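Local structure of glutaminase 1 (Escherichia coli, 1U60) at residues 70-75 with 125-130; 75-80 with 232-237; 140-145 with 224-229. The protein catalyses the hydrolysis of L-glutamine to L-glutamate and ammonium. All coordinates share one frame; numbering follows the deposited sequence.

Interaction 1 (70-75 with 125-130)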
# COMPACT_ATOMS: atom_id res chain seq x y z
N VAL A 70 13.68 3.39 -7.68
CA VAL A 70 13.36 1.96 -7.68
C VAL A 70 14.67 1.20 -7.93
O VAL A 70 14.94 0.15 -7.30
CB VAL A 70 12.29 1.63 -8.73
CG1 VAL A 70 12.14 0.12 -8.91
CG2 VAL A 70 10.98 2.28 -8.38
N CYS A 71 15.47 1.71 -8.86
CA CYS A 71 16.70 0.99 -9.23
C CYS A 71 17.73 1.00 -8.08
O CYS A 71 18.39 0.01 -7.83
CB CYS A 71 17.35 1.58 -10.47
SG CYS A 71 16.25 1.75 -11.91
N THR A 72 17.87 2.12 -7.40
CA THR A 72 18.86 2.18 -6.34
C THR A 72 18.38 1.36 -5.15
O THR A 72 19.21 0.73 -4.40
CB THR A 72 19.12 3.66 -6.01
OG1 THR A 72 19.91 4.22 -7.10
CG2 THR A 72 19.94 3.83 -4.71
N LEU A 73 17.06 1.37 -4.91
CA LEU A 73 16.50 0.51 -3.89
C LEU A 73 16.87 -0.95 -4.20
O LEU A 73 17.20 -1.74 -3.31
CB LEU A 73 14.98 0.68 -3.82
CG LEU A 73 14.21 -0.30 -2.95
CD1 LEU A 73 14.83 -0.27 -1.51
CD2 LEU A 73 12.71 -0.04 -2.92
N ALA A 74 16.68 -1.34 -5.46
CA ALA A 74 16.96 -2.73 -5.84
C ALA A 74 18.43 -3.06 -5.52
O ALA A 74 18.74 -4.10 -4.92
CB ALA A 74 16.65 -2.93 -7.26
N LEU A 75 19.34 -2.14 -5.84
CA LEU A 75 20.75 -2.35 -5.53
C LEU A 75 21.02 -2.43 -4.03
O LEU A 75 21.80 -3.26 -3.56
CB LEU A 75 21.61 -1.28 -6.21
CG LEU A 75 23.09 -1.47 -6.07
CD1 LEU A 75 23.55 -2.86 -6.53
CD2 LEU A 75 23.77 -0.38 -6.83
N SER A 125 23.02 6.58 -0.37
CA SER A 125 24.16 6.60 0.54
C SER A 125 24.49 5.24 1.16
O SER A 125 25.61 5.05 1.68
CB SER A 125 23.92 7.60 1.70
OG SER A 125 23.10 7.05 2.74
N LEU A 126 23.51 4.34 1.14
CA LEU A 126 23.58 2.98 1.71
C LEU A 126 24.26 1.96 0.81
O LEU A 126 24.74 0.94 1.31
CB LEU A 126 22.16 2.48 2.06
CG LEU A 126 21.95 1.19 2.85
CD1 LEU A 126 22.78 1.14 4.12
CD2 LEU A 126 20.47 0.98 3.16
N ILE A 127 24.31 2.22 -0.50
CA ILE A 127 24.97 1.38 -1.52
C ILE A 127 26.43 1.11 -1.13
O ILE A 127 27.09 2.00 -0.63
CB ILE A 127 24.85 2.20 -2.93
CG1 ILE A 127 23.40 2.24 -3.33
CG2 ILE A 127 25.71 1.72 -4.10
CD1 ILE A 127 22.73 1.05 -3.10
N ASN A 128 26.92 -0.11 -1.34
CA ASN A 128 28.35 -0.39 -1.11
C ASN A 128 29.20 0.38 -2.15
O ASN A 128 28.94 0.36 -3.35
CB ASN A 128 28.64 -1.90 -1.33
CG ASN A 128 28.10 -2.81 -0.24
OD1 ASN A 128 28.04 -4.03 -0.46
ND2 ASN A 128 27.82 -2.29 0.93
N ALA A 129 30.23 1.08 -1.69
CA ALA A 129 31.10 1.87 -2.58
C ALA A 129 32.31 2.35 -1.82
O ALA A 129 32.19 2.83 -0.69
CB ALA A 129 30.36 3.10 -3.11
N GLU A 130 33.47 2.28 -2.46
CA GLU A 130 34.73 2.76 -1.87
C GLU A 130 34.90 4.25 -2.01
O GLU A 130 35.64 4.86 -1.25
CB GLU A 130 35.91 2.10 -2.59
CG GLU A 130 35.97 0.62 -2.32
CD GLU A 130 36.70 0.33 -1.03
OE1 GLU A 130 37.95 0.17 -1.09
OE2 GLU A 130 36.02 0.29 0.03
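Helix 68-80 of the glutaminase domain, which belongs to the beta-lactamase clan, receives the side chain of I127 between T72 and L75 on one of its faces. I127 lies in the turn that leads from helix 117-126 to helix 132-147, and its delta methyl forms the leading end of a small apolar wedge. CD1 of I127 rests 3.9 Å from CG of L75 and reaches the backbone as well, 3.8 Å from the carbonyl oxygen of T72. Behind CD1, CG1 of the same branch lies 4.1 Å from CG2 of T72, while the other branch, CG2 of I127, lies 4.0 Å from CD2 of L75. In both pairs the side chains cross at roughly a right angle, so each pair meets over a short patch. L75 sends its CG away from its own backbone N (chi1 -174°), which brings CG and CD2 up to the incoming isoleucine. Polar bonds outside the contact hold the turn in place: I127 O accepts from R135 NH1, N128 O from R138 NH1, and N128 N donates to D79 OD2 farther along helix 68-80. The contact is buried, and I139 covers T72 while R138 packs on both L75 and I127, so helix 132-147 closes over the same wedge. Y192, a predicted substrate-binding residue, has its side chain about 7 Å from that of T72. The backbones come nearest at L75 and I127, whose CA atoms are 6.9 Å apart.

Interaction 2 (75-80 with 232-237)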
# COMPACT_ATOMS: atom_id res chain seq x y z
N LEU A 75 19.34 -2.14 -5.84
CA LEU A 75 20.75 -2.35 -5.53
C LEU A 75 21.02 -2.43 -4.03
O LEU A 75 21.80 -3.26 -3.56
CB LEU A 75 21.61 -1.28 -6.21
CG LEU A 75 23.09 -1.47 -6.07
CD1 LEU A 75 23.55 -2.86 -6.53
CD2 LEU A 75 23.77 -0.38 -6.83
N ALA A 76 20.36 -1.56 -3.25
CA ALA A 76 20.60 -1.56 -1.80
C ALA A 76 20.16 -2.89 -1.23
O ALA A 76 20.81 -3.45 -0.34
CB ALA A 76 19.84 -0.47 -1.14
N LEU A 77 19.06 -3.43 -1.72
CA LEU A 77 18.60 -4.73 -1.25
C LEU A 77 19.60 -5.84 -1.57
O LEU A 77 19.87 -6.72 -0.73
CB LEU A 77 17.20 -5.07 -1.78
CG LEU A 77 15.99 -4.29 -1.23
CD1 LEU A 77 14.83 -4.42 -2.17
CD2 LEU A 77 15.64 -4.76 0.18
N GLU A 78 20.20 -5.80 -2.74
CA GLU A 78 21.19 -6.79 -3.12
C GLU A 78 22.43 -6.63 -2.26
O GLU A 78 23.02 -7.64 -1.82
CB GLU A 78 21.60 -6.66 -4.60
CG GLU A 78 20.49 -6.93 -5.60
CD GLU A 78 20.01 -8.38 -5.56
OE1 GLU A 78 20.88 -9.29 -5.49
OE2 GLU A 78 18.79 -8.62 -5.55
N ASP A 79 22.80 -5.39 -1.96
CA ASP A 79 24.00 -5.08 -1.16
C ASP A 79 23.89 -5.40 0.32
O ASP A 79 24.79 -6.03 0.88
CB ASP A 79 24.39 -3.62 -1.27
CG ASP A 79 25.11 -3.28 -2.55
OD1 ASP A 79 25.36 -4.16 -3.43
OD2 ASP A 79 25.40 -2.09 -2.79
N VAL A 80 22.79 -4.99 0.99
CA VAL A 80 22.71 -5.06 2.45
C VAL A 80 21.52 -5.89 2.97
O VAL A 80 21.48 -6.23 4.14
CB VAL A 80 22.72 -3.65 3.10
CG1 VAL A 80 23.97 -2.87 2.68
CG2 VAL A 80 21.42 -2.84 2.80
N PRO A 232 9.72 -8.80 -4.04
CA PRO A 232 8.49 -8.38 -3.34
C PRO A 232 8.69 -7.15 -2.43
O PRO A 232 7.74 -6.40 -2.23
CB PRO A 232 8.08 -9.63 -2.55
CG PRO A 232 8.62 -10.71 -3.36
CD PRO A 232 10.01 -10.23 -3.80
N TYR A 233 9.90 -6.94 -1.90
CA TYR A 233 10.16 -5.78 -1.05
C TYR A 233 10.11 -4.52 -1.89
O TYR A 233 9.63 -3.48 -1.46
CB TYR A 233 11.54 -5.90 -0.42
CG TYR A 233 11.68 -7.08 0.52
CD1 TYR A 233 11.03 -7.10 1.76
CD2 TYR A 233 12.47 -8.18 0.17
CE1 TYR A 233 11.16 -8.18 2.60
CE2 TYR A 233 12.62 -9.24 1.01
CZ TYR A 233 11.94 -9.25 2.21
OH TYR A 233 12.11 -10.31 3.06
N ILE A 234 10.67 -4.62 -3.08
CA ILE A 234 10.67 -3.46 -4.02
C ILE A 234 9.24 -3.07 -4.40
O ILE A 234 8.85 -1.90 -4.36
CB ILE A 234 11.43 -3.74 -5.27
CG1 ILE A 234 12.88 -4.02 -4.95
CG2 ILE A 234 11.29 -2.59 -6.25
CD1 ILE A 234 13.60 -4.67 -6.10
N LEU A 235 8.46 -4.06 -4.75
CA LEU A 235 7.07 -3.84 -5.12
C LEU A 235 6.19 -3.35 -3.98
O LEU A 235 5.30 -2.53 -4.21
CB LEU A 235 6.48 -5.14 -5.72
CG LEU A 235 7.16 -5.67 -7.01
CD1 LEU A 235 6.44 -6.83 -7.57
CD2 LEU A 235 7.31 -4.56 -8.09
N ALA A 236 6.45 -3.82 -2.76
CA ALA A 236 5.73 -3.34 -1.59
C ALA A 236 6.00 -1.86 -1.40
O ALA A 236 5.06 -1.07 -1.19
CB ALA A 236 6.13 -4.10 -0.35
N GLU A 237 7.26 -1.47 -1.50
CA GLU A 237 7.61 -0.06 -1.34
C GLU A 237 6.91 0.79 -2.41
O GLU A 237 6.39 1.89 -2.08
CB GLU A 237 9.13 0.14 -1.42
CG GLU A 237 9.97 -0.51 -0.26
CD GLU A 237 10.06 0.23 1.04
OE1 GLU A 237 9.21 1.11 1.35
OE2 GLU A 237 11.04 -0.12 1.82
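L77 of helix 68-80 meets I234 and Y233 of helix 231-241 in a helix-helix packing contact of the glutaminase fold, carried on one side by a single methyl. CD1 of L77 is pressed to 3.4 Å from CG1 of I234, closer than carbons usually come, and this is the tight part of the interface. The same methyl lies 4.1 Å from CD1 of I234, so it sits against the CG1 methylene, with the terminal CD1 farther off. I234 presents this branch because CG1 lies opposite its own carbonyl carbon (chi1 -62°), from where it extends to helix 68-80 although CB does not aim there. Both partners are buried: P82 and V85 of helix 82-88 cover further parts of L77, while A74 and V70, about one and two turns nearer the start of helix 68-80, also pack on I234.

On the looser side stands Y233, which is partly exposed. It offers only its CB to L77, at an ordinary packing distance, while its ring extends past the leucine and meets, with the planes at about 50°, the ring of Y252 of the second subunit, which also packs on L77, so the contact borders the subunit interface. Toward the loop ahead of helix 231-241 the packing becomes polar: E78 OE2 accepts from Q227 N and from N230 ND2, which ties this loop to helix 68-80. The two backbones are nearest at L77 and I234, and the looser apolar pair has CD1 of L77 4.0 Å from CB of Y233.

Interaction 3 (140-145 with 224-229)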
# COMPACT_ATOMS: atom_id res chain seq x y z
N LEU A 140 24.53 3.39 -12.05
CA LEU A 140 24.35 3.46 -13.50
C LEU A 140 24.25 2.04 -14.08
O LEU A 140 23.40 1.77 -14.91
CB LEU A 140 25.48 4.25 -14.16
CG LEU A 140 25.42 4.32 -15.68
CD1 LEU A 140 24.12 4.96 -16.14
CD2 LEU A 140 26.64 5.08 -16.22
N HIS A 141 25.09 1.13 -13.59
CA HIS A 141 25.12 -0.24 -14.10
C HIS A 141 23.81 -0.96 -13.80
O HIS A 141 23.28 -1.63 -14.67
CB HIS A 141 26.32 -0.98 -13.49
CG HIS A 141 26.51 -2.34 -14.03
ND1 HIS A 141 26.98 -2.56 -15.31
CD2 HIS A 141 26.28 -3.56 -13.49
CE1 HIS A 141 27.06 -3.87 -15.52
NE2 HIS A 141 26.62 -4.49 -14.44
N ILE A 142 23.29 -0.84 -12.59
CA ILE A 142 22.02 -1.50 -12.31
C ILE A 142 20.86 -0.94 -13.12
O ILE A 142 19.99 -1.71 -13.58
CB ILE A 142 21.69 -1.61 -10.82
CG1 ILE A 142 20.77 -2.81 -10.64
CG2 ILE A 142 21.09 -0.32 -10.24
CD1 ILE A 142 20.44 -3.09 -9.18
N GLN A 143 20.84 0.38 -13.35
CA GLN A 143 19.82 0.96 -14.26
C GLN A 143 19.91 0.32 -15.66
O GLN A 143 18.93 -0.07 -16.23
CB GLN A 143 19.95 2.49 -14.39
CG GLN A 143 19.72 3.32 -13.19
CD GLN A 143 19.69 4.80 -13.51
OE1 GLN A 143 19.73 5.21 -14.68
NE2 GLN A 143 19.67 5.62 -12.46
N GLN A 144 21.13 0.18 -16.19
CA GLN A 144 21.31 -0.45 -17.48
C GLN A 144 20.92 -1.93 -17.47
O GLN A 144 20.29 -2.43 -18.42
CB GLN A 144 22.76 -0.26 -17.97
CG GLN A 144 23.14 1.22 -18.22
CD GLN A 144 24.64 1.44 -18.42
OE1 GLN A 144 25.48 0.61 -18.01
NE2 GLN A 144 24.99 2.61 -18.99
N GLN A 145 21.24 -2.64 -16.38
CA GLN A 145 20.86 -4.03 -16.26
C GLN A 145 19.36 -4.23 -16.20
O GLN A 145 18.85 -5.17 -16.76
CB GLN A 145 21.47 -4.63 -15.01
CG GLN A 145 22.95 -4.84 -15.07
CD GLN A 145 23.47 -5.44 -13.74
OE1 GLN A 145 23.39 -4.79 -12.67
NE2 GLN A 145 24.02 -6.64 -13.82
N ARG A 224 19.73 -12.77 -14.98
CA ARG A 224 19.26 -12.51 -13.62
C ARG A 224 20.02 -11.34 -13.05
O ARG A 224 21.23 -11.40 -12.92
CB ARG A 224 19.40 -13.71 -12.67
CG ARG A 224 18.93 -13.31 -11.27
CD ARG A 224 18.71 -14.42 -10.28
NE ARG A 224 17.69 -15.32 -10.72
CZ ARG A 224 16.40 -15.10 -10.59
NH1 ARG A 224 15.95 -13.96 -10.05
NH2 ARG A 224 15.53 -15.96 -11.04
N VAL A 225 19.31 -10.25 -12.75
CA VAL A 225 19.87 -9.03 -12.20
C VAL A 225 19.63 -8.98 -10.70
O VAL A 225 20.47 -8.52 -9.98
CB VAL A 225 19.20 -7.79 -12.84
CG1 VAL A 225 19.73 -6.48 -12.30
CG2 VAL A 225 19.32 -7.84 -14.29
N LEU A 226 18.44 -9.37 -10.24
CA LEU A 226 18.10 -9.35 -8.83
C LEU A 226 17.75 -10.75 -8.29
O LEU A 226 17.25 -11.57 -9.04
CB LEU A 226 16.89 -8.45 -8.61
CG LEU A 226 16.95 -7.07 -9.26
CD1 LEU A 226 15.60 -6.34 -9.03
CD2 LEU A 226 18.13 -6.22 -8.73
N GLN A 227 17.90 -10.96 -6.99
CA GLN A 227 17.41 -12.17 -6.38
C GLN A 227 15.90 -12.11 -6.35
O GLN A 227 15.36 -11.08 -5.97
CB GLN A 227 17.92 -12.32 -4.96
CG GLN A 227 19.42 -12.47 -4.89
CD GLN A 227 19.92 -12.25 -3.47
OE1 GLN A 227 20.54 -11.21 -3.16
NE2 GLN A 227 19.61 -13.19 -2.60
N ALA A 228 15.26 -13.20 -6.72
CA ALA A 228 13.81 -13.26 -6.69
C ALA A 228 13.21 -12.83 -5.36
O ALA A 228 12.16 -12.15 -5.32
CB ALA A 228 13.35 -14.67 -7.07
N ASP A 229 13.85 -13.21 -4.25
CA ASP A 229 13.30 -12.97 -2.92
C ASP A 229 13.34 -11.49 -2.57
O ASP A 229 12.66 -11.07 -1.66
CB ASP A 229 14.06 -13.74 -1.84
CG ASP A 229 13.72 -15.23 -1.82
OD1 ASP A 229 12.63 -15.67 -2.31
OD2 ASP A 229 14.50 -16.03 -1.29
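Q145 brings a flat amide to V225, while the other two flat groups stay with their own segments: the imidazole of H141 is covered by Q145 of the same helix, and the guanidinium of R224 folds back to L226. One face of the H141 ring is met near its rim by CG of Q145, which lies 3.7 Å above the plane. Beyond CG the glutamine chain runs extended, and its amide approaches a methyl: OE1 of Q145 is 4.0 Å from CG1 of V225. The guanidinium of R224 uses its edge instead. Its NH1 donates to the backbone oxygen of L226 over 2.9 Å in a fairly straight bond (159° at the hydrogen) that reaches the carbonyl nearly end-on and in the guanidinium plane. NH1 has a second acceptor in G215 O, and the two carbonyls probably fix the rotation of the group.

The apolar packing centres on V225. Its CG1 comes within 3.7 Å of CB of Q145 and also touches I142, where CG1 of V225 and CG1 of I142 are 4.2 Å apart. The other methyl, CG2 of V225, packs 3.7 Å from the carbonyl oxygen of Q145, an oxygen that accepts a bond from N218 ND2. In I142 the CG1 branch points away from the backbone N (chi1 -154°), which carries CG1 to V225 and, farther inward, CD1 to within 3.9 Å of CD2 of L226, the I142 and L226 side chains crossing near a right angle.

This contact thus lays the loop that follows strand 223-224 against helix 132-147. V225 and L226 are backbone-bonded to G216, just ahead of strand 217-218, which pairs with strand 223-224. On the inner side I142 leans on L75 and L226 on A74 and E78, so helix 68-80 backs both I142 and L226; the loop then runs on into helix 231-241.

Helix 68-80 joins the three contacts, whose centres lie 10 to 11 Å apart. Interactions 1 and 2 both draw on it and share L75; CD1 of I127 lies 3.5 Å from A76 N, while CB of A74 packs 3.7 Å from CD1 of I234. Interaction 3 does not use the helix but leans on it: CD1 of I142 approaches L75 N at 3.6 Å. It also meets interaction 2 directly, CD1 of L226 lying 3.9 Å from CD1 of I234, and along the chain it is nested within the loop closed by interaction 2. Interaction 1 is nearest the predicted substrate site: the side chain of T72 is about 10 Å from that of S66, just ahead of helix 68-80, and Y192 is nearer still; the other two lie away from it.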